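BIFUNCTIONAL PROTEIN Proline utilization A (PutA) (Corynebacterium freiburgense, PDB 5UX5) probably oxidises proline to glutamate in two steps, with an FAD-dependent proline dehydrogenase and an NAD-dependent aldehyde dehydrogenase joined in one chain. Local coordinates at residues Glu234-Leu239 / Leu268-Gln273; Ile295-Gly300 / Leu331-Tyr336; Lys307-Leu312 / Ser458-Thr463; Ala318-Lys323 / Trp452-Asp457. One frame throughout, in Å; residues are numbered along the deposited sequence.

Contact 1. Residues Glu234-Leu239 / Leu268-Gln273; sequences EEYKDL and LPDSFQ
With chi1 at -166°, Tyr236 throws its ring away from its own backbone N and across to the turn that precedes helix 271-287, where Asp270 waits with CG placed between its backbone N and carbonyl carbon (chi1 46°). The two side chains come from opposite directions, and Tyr236 OH donates a hydrogen bond of 2.6 Å to Asp270 OD2. The oxygen is met on its syn side, somewhat above the carboxylate plane, and ring and carboxylate are turned 49° against each other. Beside this polar end, the apolar edge of the same ring is used: Leu268 CD1 lies near the ring plane, 3.6 Å from Tyr236 CD1. Leu239 adds a looser flank, its CD2 4.1 Å from Asp270 OD2. Residues Leu268 to Ser271 form a type I beta turn, closed by the bond from Ser271 N to Leu268 O (2.9 Å), and this turn carries Leu268 and Asp270 to the tyrosine together. The contact thus joins two loops that follow neighbouring parallel strands, 228-232 and 260-265, of the proline dehydrogenase barrel. Tyr236 OH also pairs with Ser458 OG, so the hydroxyl is held by partners from two distant parts of the chain. All four touching residues are buried; a hydrogen-bonded phenol would be expected to help offset the cost of placing the Asp270 carboxylate there.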
# COMPACT_ATOMS: atom_id res chain seq x y z
N GLU A 234 14.96 -3.72 13.30
CA GLU A 234 13.65 -4.34 13.38
C GLU A 234 13.22 -4.92 12.03
O GLU A 234 12.99 -6.12 11.91
CB GLU A 234 12.62 -3.33 13.91
N GLU A 235 13.14 -4.09 10.99
CA GLU A 235 12.59 -4.46 9.69
C GLU A 235 13.68 -4.72 8.66
O GLU A 235 14.76 -4.15 8.71
CB GLU A 235 11.69 -3.33 9.19
CG GLU A 235 10.73 -2.81 10.23
CD GLU A 235 9.96 -1.61 9.72
OE1 GLU A 235 10.21 -0.49 10.24
OE2 GLU A 235 9.14 -1.79 8.79
N TYR A 236 13.35 -5.56 7.66
CA TYR A 236 14.30 -5.88 6.59
C TYR A 236 14.84 -4.63 5.88
O TYR A 236 15.99 -4.61 5.42
CB TYR A 236 13.64 -6.84 5.60
CG TYR A 236 14.59 -7.51 4.65
CD1 TYR A 236 15.59 -8.38 5.10
CD2 TYR A 236 14.51 -7.28 3.29
CE1 TYR A 236 16.47 -9.00 4.21
CE2 TYR A 236 15.37 -7.89 2.40
CZ TYR A 236 16.34 -8.75 2.87
OH TYR A 236 17.18 -9.32 1.96
N LYS A 237 14.03 -3.57 5.76
CA LYS A 237 14.45 -2.34 5.10
C LYS A 237 15.55 -1.60 5.89
O LYS A 237 16.25 -0.74 5.35
CB LYS A 237 13.23 -1.43 4.87
CG LYS A 237 12.63 -0.83 6.17
CD LYS A 237 11.44 0.15 5.93
CE LYS A 237 11.52 1.40 6.82
NZ LYS A 237 10.98 1.20 8.19
N ASP A 238 15.68 -1.91 7.18
CA ASP A 238 16.73 -1.35 8.01
C ASP A 238 18.10 -1.95 7.72
O ASP A 238 19.11 -1.38 8.16
CB ASP A 238 16.41 -1.58 9.49
CG ASP A 238 15.12 -0.92 9.91
OD1 ASP A 238 14.65 -0.03 9.14
OD2 ASP A 238 14.58 -1.29 11.00
N LEU A 239 18.16 -3.06 6.98
CA LEU A 239 19.33 -3.92 7.02
C LEU A 239 20.56 -3.26 6.41
O LEU A 239 21.61 -3.15 7.07
CB LEU A 239 19.03 -5.24 6.33
CG LEU A 239 20.29 -6.11 6.40
CD1 LEU A 239 20.58 -6.56 7.83
CD2 LEU A 239 20.15 -7.25 5.44
N LEU A 268 16.97 -13.97 9.30
CA LEU A 268 17.23 -13.58 7.92
C LEU A 268 18.35 -14.44 7.36
O LEU A 268 19.48 -14.35 7.84
CB LEU A 268 17.59 -12.12 7.84
CG LEU A 268 16.53 -11.17 8.38
CD1 LEU A 268 17.02 -9.79 8.10
CD2 LEU A 268 15.20 -11.43 7.66
N PRO A 269 18.08 -15.29 6.38
CA PRO A 269 19.17 -16.09 5.82
C PRO A 269 20.34 -15.23 5.35
O PRO A 269 21.49 -15.61 5.54
CB PRO A 269 18.49 -16.85 4.67
CG PRO A 269 17.23 -16.11 4.41
CD PRO A 269 16.79 -15.58 5.73
N ASP A 270 20.08 -14.07 4.75
CA ASP A 270 21.17 -13.26 4.24
C ASP A 270 21.92 -12.51 5.35
O ASP A 270 22.85 -11.76 5.05
CB ASP A 270 20.66 -12.31 3.15
CG ASP A 270 19.37 -11.59 3.55
OD1 ASP A 270 18.54 -12.17 4.29
OD2 ASP A 270 19.18 -10.44 3.11
N SER A 271 21.54 -12.68 6.62
CA SER A 271 22.35 -12.13 7.69
C SER A 271 23.61 -12.94 7.92
O SER A 271 24.56 -12.43 8.52
CB SER A 271 21.55 -12.02 9.00
OG SER A 271 21.40 -13.27 9.63
N PHE A 272 23.67 -14.18 7.44
CA PHE A 272 24.94 -14.88 7.45
C PHE A 272 25.93 -14.20 6.51
O PHE A 272 27.12 -14.11 6.81
CB PHE A 272 24.75 -16.36 7.08
CG PHE A 272 26.05 -17.13 7.00
CD1 PHE A 272 26.90 -17.20 8.09
CD2 PHE A 272 26.43 -17.75 5.82
CE1 PHE A 272 28.10 -17.88 8.01
CE2 PHE A 272 27.62 -18.42 5.73
CZ PHE A 272 28.46 -18.49 6.84
N GLN A 273 25.46 -13.72 5.36
CA GLN A 273 26.36 -12.95 4.50
C GLN A 273 26.73 -11.62 5.14
O GLN A 273 27.87 -11.18 5.05
CB GLN A 273 25.72 -12.76 3.13
CG GLN A 273 25.52 -14.06 2.43
CD GLN A 273 24.62 -13.97 1.22
OE1 GLN A 273 23.83 -13.03 1.08
NE2 GLN A 273 24.77 -14.93 0.31

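Contact 2. Residues Ile295-Gly300 / Leu331-Tyr336; sequences IRLVKG and LRMMDY. With FAD (flavin-adenine dinucleotide), chain E.
The FAD site of the proline dehydrogenase barrel is built here on strand 293-298, whose one face meets the flavin while the other is packed by helix 323-337. On the helix side Leu297 does the touching, through its two methyl branches. Leu297 CD2 abuts the terminal methyl of Met333, with CE 3.3 Å away, and Leu297 CD1 rests against the helix backbone, 3.9 Å from Met334 N. Met333 reaches the leucine because its chain bends at the last torsion (chi3 -60°), which turns CE toward the strand. On the other side Val298 CG1 lies 3.5 Å from the flavin C4X, and Arg296 NH1 makes a weak bond of 3.1 Å to flavin N5, while Glu376 pairs with Arg296 NE. Past the strand end, the extended chain of Lys299 carries NZ to 3.0 Å from the pyrophosphate oxygen O2A, and Asp327 gives this ammonium a second, anionic partner. Gly300 binds with its backbone alone: its N donates to the ribityl O2' at 2.6 Å, and its O accepts from the ribose O2B at 2.6 Å. Strand 293-298 runs parallel between strands 260-265 and 345-350, and Met333 and Met334 extend the apolar layer outward, the former to Leu275 of helix 271-287 and the latter to Leu363 of helix 354-367.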
# COMPACT_ATOMS: atom_id res chain seq x y z
N ILE A 295 28.74 -7.63 17.59
CA ILE A 295 27.49 -8.01 16.97
C ILE A 295 26.60 -8.62 18.04
O ILE A 295 27.04 -9.50 18.79
CB ILE A 295 27.74 -8.95 15.78
CG1 ILE A 295 28.40 -8.09 14.69
CG2 ILE A 295 26.44 -9.59 15.29
CD1 ILE A 295 29.02 -8.79 13.59
N ARG A 296 25.40 -8.09 18.18
CA ARG A 296 24.38 -8.72 19.00
C ARG A 296 23.60 -9.67 18.11
O ARG A 296 22.95 -9.24 17.14
CB ARG A 296 23.45 -7.70 19.65
CG ARG A 296 22.44 -8.36 20.59
CD ARG A 296 21.22 -7.52 20.89
NE ARG A 296 21.55 -6.29 21.57
CZ ARG A 296 20.77 -5.23 21.58
NH1 ARG A 296 19.63 -5.28 20.91
NH2 ARG A 296 21.13 -4.12 22.22
N LEU A 297 23.68 -10.96 18.40
CA LEU A 297 22.94 -11.97 17.66
C LEU A 297 21.56 -12.14 18.28
O LEU A 297 21.47 -12.52 19.45
CB LEU A 297 23.67 -13.30 17.71
CG LEU A 297 24.73 -13.50 16.65
CD1 LEU A 297 24.99 -14.98 16.55
CD2 LEU A 297 24.22 -12.93 15.38
N VAL A 298 20.51 -11.88 17.50
CA VAL A 298 19.13 -12.12 17.92
C VAL A 298 18.49 -13.04 16.90
O VAL A 298 19.00 -13.23 15.79
CB VAL A 298 18.30 -10.81 18.06
CG1 VAL A 298 19.03 -9.76 18.93
CG2 VAL A 298 17.96 -10.25 16.70
N LYS A 299 17.39 -13.68 17.29
CA LYS A 299 16.72 -14.51 16.28
C LYS A 299 15.82 -13.67 15.38
O LYS A 299 15.78 -13.89 14.17
CB LYS A 299 15.97 -15.67 16.94
CG LYS A 299 16.94 -16.82 17.32
CD LYS A 299 16.33 -17.93 18.21
CE LYS A 299 17.45 -18.86 18.75
NZ LYS A 299 17.03 -20.04 19.60
N GLY A 300 15.13 -12.66 15.94
CA GLY A 300 14.31 -11.73 15.17
C GLY A 300 12.93 -11.55 15.75
O GLY A 300 12.27 -12.55 16.07
N LEU A 331 22.82 -21.02 15.26
CA LEU A 331 24.01 -21.80 15.57
C LEU A 331 25.09 -21.61 14.52
O LEU A 331 26.28 -21.61 14.85
CB LEU A 331 23.66 -23.28 15.71
CG LEU A 331 22.71 -23.67 16.84
CD1 LEU A 331 22.20 -25.06 16.58
CD2 LEU A 331 23.44 -23.71 18.13
N ARG A 332 24.72 -21.46 13.24
CA ARG A 332 25.75 -21.25 12.22
C ARG A 332 26.48 -19.93 12.43
O ARG A 332 27.71 -19.87 12.32
CB ARG A 332 25.17 -21.31 10.81
CG ARG A 332 26.21 -21.04 9.72
CD ARG A 332 25.66 -21.22 8.30
NE ARG A 332 24.47 -20.40 8.08
CZ ARG A 332 23.81 -20.27 6.93
NH1 ARG A 332 24.21 -20.90 5.84
NH2 ARG A 332 22.73 -19.50 6.87
N MET A 333 25.75 -18.86 12.73
CA MET A 333 26.41 -17.58 12.89
C MET A 333 27.29 -17.56 14.12
O MET A 333 28.40 -17.01 14.10
CB MET A 333 25.39 -16.45 12.91
CG MET A 333 24.59 -16.36 11.63
SD MET A 333 23.87 -14.73 11.35
CE MET A 333 22.86 -14.56 12.79
N MET A 334 26.82 -18.16 15.21
CA MET A 334 27.62 -18.32 16.41
C MET A 334 28.91 -19.08 16.10
O MET A 334 30.02 -18.63 16.42
CB MET A 334 26.78 -19.05 17.44
CG MET A 334 27.34 -19.28 18.76
SD MET A 334 26.05 -20.23 19.56
CE MET A 334 26.20 -21.72 18.63
N ASP A 335 28.76 -20.23 15.44
CA ASP A 335 29.87 -21.08 15.06
C ASP A 335 30.95 -20.31 14.31
O ASP A 335 32.15 -20.48 14.56
CB ASP A 335 29.30 -22.19 14.18
CG ASP A 335 30.15 -23.43 14.16
OD1 ASP A 335 31.38 -23.34 13.98
OD2 ASP A 335 29.53 -24.51 14.28
N TYR A 336 30.54 -19.48 13.36
CA TYR A 336 31.48 -18.82 12.47
C TYR A 336 32.29 -17.76 13.21
O TYR A 336 33.49 -17.60 12.97
CB TYR A 336 30.70 -18.20 11.31
CG TYR A 336 31.49 -17.36 10.31
CD1 TYR A 336 31.86 -16.04 10.60
CD2 TYR A 336 31.78 -17.85 9.05
CE1 TYR A 336 32.55 -15.28 9.67
CE2 TYR A 336 32.46 -17.09 8.11
CZ TYR A 336 32.85 -15.81 8.43
OH TYR A 336 33.53 -15.07 7.48
PA FAD E . 13.05 -19.04 20.93
O1A FAD E . 11.67 -19.68 21.31
O2A FAD E . 14.22 -19.90 20.77
O5B FAD E . 13.15 -18.29 19.66
C5B FAD E . 12.01 -17.63 19.14
C4B FAD E . 12.37 -17.02 17.80
O4B FAD E . 12.33 -17.97 16.78
C3B FAD E . 11.43 -15.93 17.38
O3B FAD E . 11.65 -14.69 17.95
C2B FAD E . 11.62 -15.92 15.91
O2B FAD E . 12.63 -15.05 15.53
C1B FAD E . 11.89 -17.36 15.59
N9A FAD E . 10.72 -18.06 15.08
C8A FAD E . 9.69 -18.60 15.83
N7A FAD E . 8.77 -19.15 15.01
C5A FAD E . 9.15 -19.01 13.68
C6A FAD E . 8.60 -19.40 12.44
N6A FAD E . 7.33 -20.10 12.31
N1A FAD E . 9.26 -19.10 11.32
C2A FAD E . 10.45 -18.42 11.37
N3A FAD E . 11.01 -18.03 12.56
C4A FAD E . 10.40 -18.31 13.71
N1 FAD E . 14.85 -8.69 18.16
C2 FAD E . 15.12 -7.89 16.98
O2 FAD E . 14.45 -8.20 15.82
N3 FAD E . 15.98 -6.80 17.07
C4 FAD E . 16.64 -6.48 18.26
O4 FAD E . 17.50 -5.39 18.32
C4X FAD E . 16.50 -7.39 19.44
N5 FAD E . 17.25 -7.23 20.60
C5X FAD E . 17.14 -8.13 21.67
C6 FAD E . 17.89 -7.97 22.84
C7 FAD E . 17.74 -8.89 23.88
C7M FAD E . 18.52 -8.74 25.15
C8 FAD E . 16.88 -9.95 23.77
C8M FAD E . 16.73 -10.93 24.89
C9 FAD E . 16.13 -10.11 22.61
C9A FAD E . 16.26 -9.21 21.57
N10 FAD E . 15.49 -9.42 20.40
C10 FAD E . 15.59 -8.52 19.32
C1' FAD E . 14.53 -10.54 20.34
C2' FAD E . 14.99 -11.79 19.63
O2' FAD E . 15.11 -11.52 18.28
C3' FAD E . 13.94 -12.89 19.92
O3' FAD E . 12.75 -12.50 19.37
C4' FAD E . 13.67 -13.25 21.39
O4' FAD E . 14.73 -12.99 22.23
C5' FAD E . 13.13 -14.68 21.58
O5' FAD E . 13.83 -15.71 20.90
P FAD E . 14.68 -16.88 21.63
O1P FAD E . 16.15 -17.14 21.12
O2P FAD E . 14.45 -16.43 23.12
O3P FAD E . 13.68 -18.12 21.91

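Contact 3. Residues Lys307-Leu312 / Ser458-Thr463; sequences KVDAEL and SRRLST
Segment 307-312 is regular helix, part of helix 303-313, whereas 458-463 is an irregular loop whose start is shaped by an ST turn, Ser458 OG accepting from Arg460 N at 3.2 Å. Between them one pair of side chains makes the contact: Asp309 and Arg460. Arg460 NH2 and Asp309 OD2 are 3.4 Å apart, a salt bridge with a weak hydrogen bond in it, bent to 143° at the hydrogen. The side chains cross at about a right angle, and the carboxylate and guanidinium planes are inclined by 61°, so the two groups do not form a coplanar two-bond pair. Asp309 approaches with its CG pointing away from the backbone N. Arg460, by contrast, bends at its second torsion (chi2 -69°) and then runs straight on at chi3, which carries its tip to the helix although its base is set to one side. The stronger polar partner of Arg460 lies elsewhere, since NH1 forms a salt bridge with Asp473 and NE donates to Tyr316 O. The guanidinium therefore ties the loop to the residues following helix 303-313 as well as to that helix. Because the bridge to Asp309 is long and its hydrogen bond weak, it probably adds chiefly electrostatic attraction, on a carboxylate that is partly exposed and likely softened by solvent.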
# COMPACT_ATOMS: atom_id res chain seq x y z
N LYS A 307 5.79 -11.01 7.39
CA LYS A 307 4.96 -11.83 6.51
C LYS A 307 3.85 -11.00 5.88
O LYS A 307 3.55 -11.17 4.68
CB LYS A 307 4.37 -13.01 7.30
CG LYS A 307 5.38 -14.01 7.92
CD LYS A 307 4.78 -15.37 8.20
CE LYS A 307 5.82 -16.29 8.88
NZ LYS A 307 5.56 -17.78 8.93
N VAL A 308 3.26 -10.07 6.64
CA VAL A 308 2.27 -9.15 6.06
C VAL A 308 2.89 -8.35 4.93
O VAL A 308 2.30 -8.21 3.86
CB VAL A 308 1.66 -8.23 7.14
CG1 VAL A 308 1.00 -7.05 6.47
CG2 VAL A 308 0.66 -8.98 8.05
N ASP A 309 4.07 -7.75 5.17
CA ASP A 309 4.74 -6.96 4.13
C ASP A 309 4.91 -7.76 2.84
O ASP A 309 4.75 -7.23 1.73
CB ASP A 309 6.10 -6.47 4.66
CG ASP A 309 6.74 -5.43 3.76
OD1 ASP A 309 6.00 -4.59 3.23
OD2 ASP A 309 7.97 -5.43 3.55
N ALA A 310 5.27 -9.04 2.98
CA ALA A 310 5.43 -9.92 1.83
C ALA A 310 4.09 -10.21 1.14
O ALA A 310 3.96 -10.03 -0.08
CB ALA A 310 6.11 -11.23 2.25
N GLU A 311 3.09 -10.66 1.91
CA GLU A 311 1.84 -11.07 1.26
C GLU A 311 1.19 -9.89 0.52
O GLU A 311 0.65 -10.07 -0.57
CB GLU A 311 0.87 -11.69 2.28
CG GLU A 311 -0.45 -12.16 1.63
CD GLU A 311 -1.44 -12.72 2.62
OE1 GLU A 311 -2.16 -13.69 2.28
OE2 GLU A 311 -1.52 -12.19 3.75
N LEU A 312 1.29 -8.68 1.07
CA LEU A 312 0.72 -7.51 0.41
C LEU A 312 1.36 -7.24 -0.95
O LEU A 312 0.68 -6.82 -1.89
CB LEU A 312 0.86 -6.26 1.29
CG LEU A 312 -0.09 -6.14 2.49
CD1 LEU A 312 0.19 -4.92 3.33
CD2 LEU A 312 -1.59 -6.20 2.07
N SER A 458 19.30 -14.13 0.12
CA SER A 458 18.11 -13.39 0.56
C SER A 458 16.83 -13.91 -0.12
O SER A 458 16.74 -13.97 -1.35
CB SER A 458 18.31 -11.90 0.29
OG SER A 458 17.08 -11.23 0.23
N ARG A 459 15.82 -14.22 0.69
CA ARG A 459 14.55 -14.68 0.15
C ARG A 459 13.95 -13.70 -0.85
O ARG A 459 13.17 -14.12 -1.73
CB ARG A 459 13.55 -14.91 1.28
CG ARG A 459 14.05 -15.86 2.32
CD ARG A 459 13.32 -17.15 2.16
NE ARG A 459 12.06 -17.20 2.88
CZ ARG A 459 10.98 -17.81 2.42
NH1 ARG A 459 11.00 -18.39 1.22
NH2 ARG A 459 9.89 -17.83 3.16
N ARG A 460 14.30 -12.41 -0.77
CA ARG A 460 13.76 -11.40 -1.66
C ARG A 460 14.41 -11.42 -3.04
O ARG A 460 14.05 -10.61 -3.90
CB ARG A 460 13.93 -10.02 -1.02
CG ARG A 460 13.13 -9.76 0.25
CD ARG A 460 11.62 -9.68 -0.06
NE ARG A 460 10.83 -9.44 1.14
CZ ARG A 460 10.63 -8.23 1.66
NH1 ARG A 460 11.15 -7.17 1.06
NH2 ARG A 460 9.91 -8.10 2.78
N LEU A 461 15.38 -12.31 -3.28
CA LEU A 461 16.09 -12.28 -4.55
C LEU A 461 15.23 -12.72 -5.72
O LEU A 461 15.57 -12.40 -6.86
CB LEU A 461 17.34 -13.16 -4.51
CG LEU A 461 18.57 -12.77 -3.67
CD1 LEU A 461 19.59 -13.91 -3.75
CD2 LEU A 461 19.19 -11.48 -4.12
N SER A 462 14.15 -13.45 -5.47
CA SER A 462 13.17 -13.77 -6.50
C SER A 462 11.80 -13.71 -5.86
O SER A 462 11.66 -13.41 -4.66
CB SER A 462 13.40 -15.15 -7.12
OG SER A 462 13.12 -16.16 -6.16
N THR A 463 10.77 -14.01 -6.65
CA THR A 463 9.41 -13.74 -6.22
C THR A 463 8.51 -14.95 -6.42
O THR A 463 8.68 -15.71 -7.38
CB THR A 463 8.86 -12.54 -6.99
OG1 THR A 463 9.36 -12.59 -8.33
CG2 THR A 463 9.34 -11.26 -6.34

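Contact 4. Residues Ala318-Lys323 / Trp452-Asp457; sequences APYATK and WKVAED. With FAD (flavin-adenine dinucleotide), chain E.
A loop-to-loop contact, centred on one buried tyrosine, joins the residues that lead into helix 323-337 to the stretch that follows helix 438-450. Tyr320 points its ring toward 452-457, with CG set beside its own backbone N (chi1 -74°), and its hydroxyl donates to the carbonyl of Ala455, OH to O 2.8 Å. The approach is moderately bent: the C=O...donor angle is 151° and the hydroxyl is tilted 23° from the carbonyl plane. Val454 crosses the tyrosine at about a right angle and touches its polar end, CG2 lying 3.8 Å from Tyr320 OH. Arg332 of helix 323-337 also donates to Ala455 O, which gives this one carbonyl two hydrogen-bond donors. The 318-323 segment is at the same time part of the FAD pocket of the proline dehydrogenase barrel, and here the adenine is met. Tyr320 O lies 3.5 Å from the adenine C2A, and Lys323 CB is 3.4 Å from C5A. Thr322 sits at the N-cap of helix 323-337, its side chain capping a backbone N there. Further along the cofactor Lys323 NZ makes a weak bond of 3.5 Å to the phosphate oxygen O2A, while Asp327, one turn into the helix, takes the same ammonium as a salt-bridge partner.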
# COMPACT_ATOMS: atom_id res chain seq x y z
N ALA A 318 10.99 -12.06 4.18
CA ALA A 318 12.44 -12.01 4.36
C ALA A 318 12.97 -13.09 5.32
O ALA A 318 14.09 -13.58 5.09
CB ALA A 318 12.85 -10.60 4.80
N PRO A 319 12.28 -13.46 6.40
CA PRO A 319 12.80 -14.49 7.29
C PRO A 319 12.57 -15.89 6.73
O PRO A 319 11.88 -16.10 5.75
CB PRO A 319 12.01 -14.30 8.59
CG PRO A 319 11.34 -13.01 8.47
CD PRO A 319 11.11 -12.79 7.01
N TYR A 320 13.21 -16.85 7.39
CA TYR A 320 13.06 -18.24 7.03
C TYR A 320 11.61 -18.64 7.18
O TYR A 320 10.87 -18.04 7.94
CB TYR A 320 13.91 -19.11 7.95
CG TYR A 320 15.39 -19.10 7.72
CD1 TYR A 320 15.95 -19.77 6.65
CD2 TYR A 320 16.25 -18.45 8.61
CE1 TYR A 320 17.33 -19.79 6.45
CE2 TYR A 320 17.64 -18.46 8.41
CZ TYR A 320 18.16 -19.13 7.33
OH TYR A 320 19.50 -19.16 7.11
N ALA A 321 11.23 -19.73 6.49
CA ALA A 321 9.86 -20.23 6.54
C ALA A 321 9.55 -20.98 7.83
O ALA A 321 8.39 -20.99 8.24
CB ALA A 321 9.59 -21.14 5.34
N THR A 322 10.54 -21.59 8.47
CA THR A 322 10.34 -22.39 9.68
C THR A 322 11.27 -21.92 10.79
O THR A 322 12.38 -21.45 10.53
CB THR A 322 10.66 -23.85 9.43
OG1 THR A 322 12.08 -23.99 9.36
CG2 THR A 322 10.11 -24.28 8.13
N LYS A 323 10.84 -22.09 12.04
CA LYS A 323 11.70 -21.79 13.19
C LYS A 323 12.91 -22.73 13.28
O LYS A 323 13.95 -22.36 13.85
CB LYS A 323 10.87 -21.85 14.48
CG LYS A 323 11.59 -22.38 15.75
CD LYS A 323 11.41 -21.42 16.92
CE LYS A 323 11.71 -22.07 18.25
NZ LYS A 323 13.17 -22.30 18.49
N TRP A 452 24.83 -25.88 8.79
CA TRP A 452 25.54 -25.47 7.58
C TRP A 452 24.70 -25.61 6.32
O TRP A 452 25.13 -25.15 5.25
CB TRP A 452 26.83 -26.28 7.41
CG TRP A 452 27.70 -26.30 8.64
CD1 TRP A 452 28.00 -27.38 9.42
CD2 TRP A 452 28.40 -25.18 9.21
NE1 TRP A 452 28.82 -27.00 10.45
CE2 TRP A 452 29.08 -25.66 10.35
CE3 TRP A 452 28.51 -23.83 8.88
CZ2 TRP A 452 29.86 -24.82 11.15
CZ3 TRP A 452 29.27 -23.02 9.67
CH2 TRP A 452 29.95 -23.51 10.79
N LYS A 453 23.55 -26.25 6.41
CA LYS A 453 22.75 -26.60 5.25
C LYS A 453 21.63 -25.60 4.95
O LYS A 453 21.15 -25.55 3.82
CB LYS A 453 22.18 -28.01 5.45
CG LYS A 453 23.27 -29.01 5.90
CD LYS A 453 22.77 -30.44 6.08
CE LYS A 453 23.87 -31.43 5.75
NZ LYS A 453 23.43 -32.50 4.80
N VAL A 454 21.25 -24.77 5.93
CA VAL A 454 20.21 -23.77 5.72
C VAL A 454 20.66 -22.74 4.70
O VAL A 454 21.85 -22.54 4.45
CB VAL A 454 19.85 -23.11 7.05
CG1 VAL A 454 19.13 -24.12 7.95
CG2 VAL A 454 21.09 -22.53 7.70
N ALA A 455 19.68 -22.08 4.08
CA ALA A 455 20.04 -21.20 2.98
C ALA A 455 20.80 -20.00 3.51
O ALA A 455 20.82 -19.71 4.70
CB ALA A 455 18.80 -20.72 2.24
N GLU A 456 21.44 -19.28 2.58
CA GLU A 456 22.10 -18.04 2.93
C GLU A 456 21.79 -16.89 1.99
O GLU A 456 22.08 -15.75 2.35
CB GLU A 456 23.63 -18.22 2.99
CG GLU A 456 24.34 -18.49 1.68
CD GLU A 456 25.86 -18.57 1.88
OE1 GLU A 456 26.55 -17.53 1.71
OE2 GLU A 456 26.34 -19.67 2.24
N ASP A 457 21.19 -17.14 0.82
CA ASP A 457 20.74 -16.05 -0.03
C ASP A 457 19.56 -15.34 0.59
O ASP A 457 18.90 -15.86 1.50
CB ASP A 457 20.35 -16.56 -1.42
CG ASP A 457 21.52 -16.72 -2.33
OD1 ASP A 457 22.62 -16.23 -1.97
OD2 ASP A 457 21.34 -17.30 -3.42
PA FAD E . 13.05 -19.04 20.93
O1A FAD E . 11.67 -19.68 21.31
O2A FAD E . 14.22 -19.90 20.77
O5B FAD E . 13.15 -18.29 19.66
C5B FAD E . 12.01 -17.63 19.14
C4B FAD E . 12.37 -17.02 17.80
O4B FAD E . 12.33 -17.97 16.78
C3B FAD E . 11.43 -15.93 17.38
O3B FAD E . 11.65 -14.69 17.95
C2B FAD E . 11.62 -15.92 15.91
O2B FAD E . 12.63 -15.05 15.53
C1B FAD E . 11.89 -17.36 15.59
N9A FAD E . 10.72 -18.06 15.08
C8A FAD E . 9.69 -18.60 15.83
N7A FAD E . 8.77 -19.15 15.01
C5A FAD E . 9.15 -19.01 13.68
C6A FAD E . 8.60 -19.40 12.44
N6A FAD E . 7.33 -20.10 12.31
N1A FAD E . 9.26 -19.10 11.32
C2A FAD E . 10.45 -18.42 11.37
N3A FAD E . 11.01 -18.03 12.56
C4A FAD E . 10.40 -18.31 13.71
N1 FAD E . 14.85 -8.69 18.16
C2 FAD E . 15.12 -7.89 16.98
O2 FAD E . 14.45 -8.20 15.82
N3 FAD E . 15.98 -6.80 17.07
C4 FAD E . 16.64 -6.48 18.26
O4 FAD E . 17.50 -5.39 18.32
C4X FAD E . 16.50 -7.39 19.44
N5 FAD E . 17.25 -7.23 20.60
C5X FAD E . 17.14 -8.13 21.67
C6 FAD E . 17.89 -7.97 22.84
C7 FAD E . 17.74 -8.89 23.88
C7M FAD E . 18.52 -8.74 25.15
C8 FAD E . 16.88 -9.95 23.77
C8M FAD E . 16.73 -10.93 24.89
C9 FAD E . 16.13 -10.11 22.61
C9A FAD E . 16.26 -9.21 21.57
N10 FAD E . 15.49 -9.42 20.40
C10 FAD E . 15.59 -8.52 19.32
C1' FAD E . 14.53 -10.54 20.34
C2' FAD E . 14.99 -11.79 19.63
O2' FAD E . 15.11 -11.52 18.28
C3' FAD E . 13.94 -12.89 19.92
O3' FAD E . 12.75 -12.50 19.37
C4' FAD E . 13.67 -13.25 21.39
O4' FAD E . 14.73 -12.99 22.23
C5' FAD E . 13.13 -14.68 21.58
O5' FAD E . 13.83 -15.71 20.90
P FAD E . 14.68 -16.88 21.63
O1P FAD E . 16.15 -17.14 21.12
O2P FAD E . 14.45 -16.43 23.12
O3P FAD E . 13.68 -18.12 21.91

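Going along the chain, contact 1 closes first, tying the loop after strand 228-232 to the start of helix 271-287 before strand 293-298 opens contact 2. Contact 2 then reaches over helix 303-313 to helix 323-337. Contacts 3 and 4 both wait for the segment after helix 438-450: contact 4 is nested inside the long loop that contact 3 closes, and each crosses contact 2. Residues 452-463 thus lie against several parts of the barrel at once. Gln273 of contact 1 touches Glu456 and Asp457 of contact 4, Asp335 of contact 2 packs on Trp452, and Arg459 reaches Pro319. Contacts 2 and 4 both touch FAD.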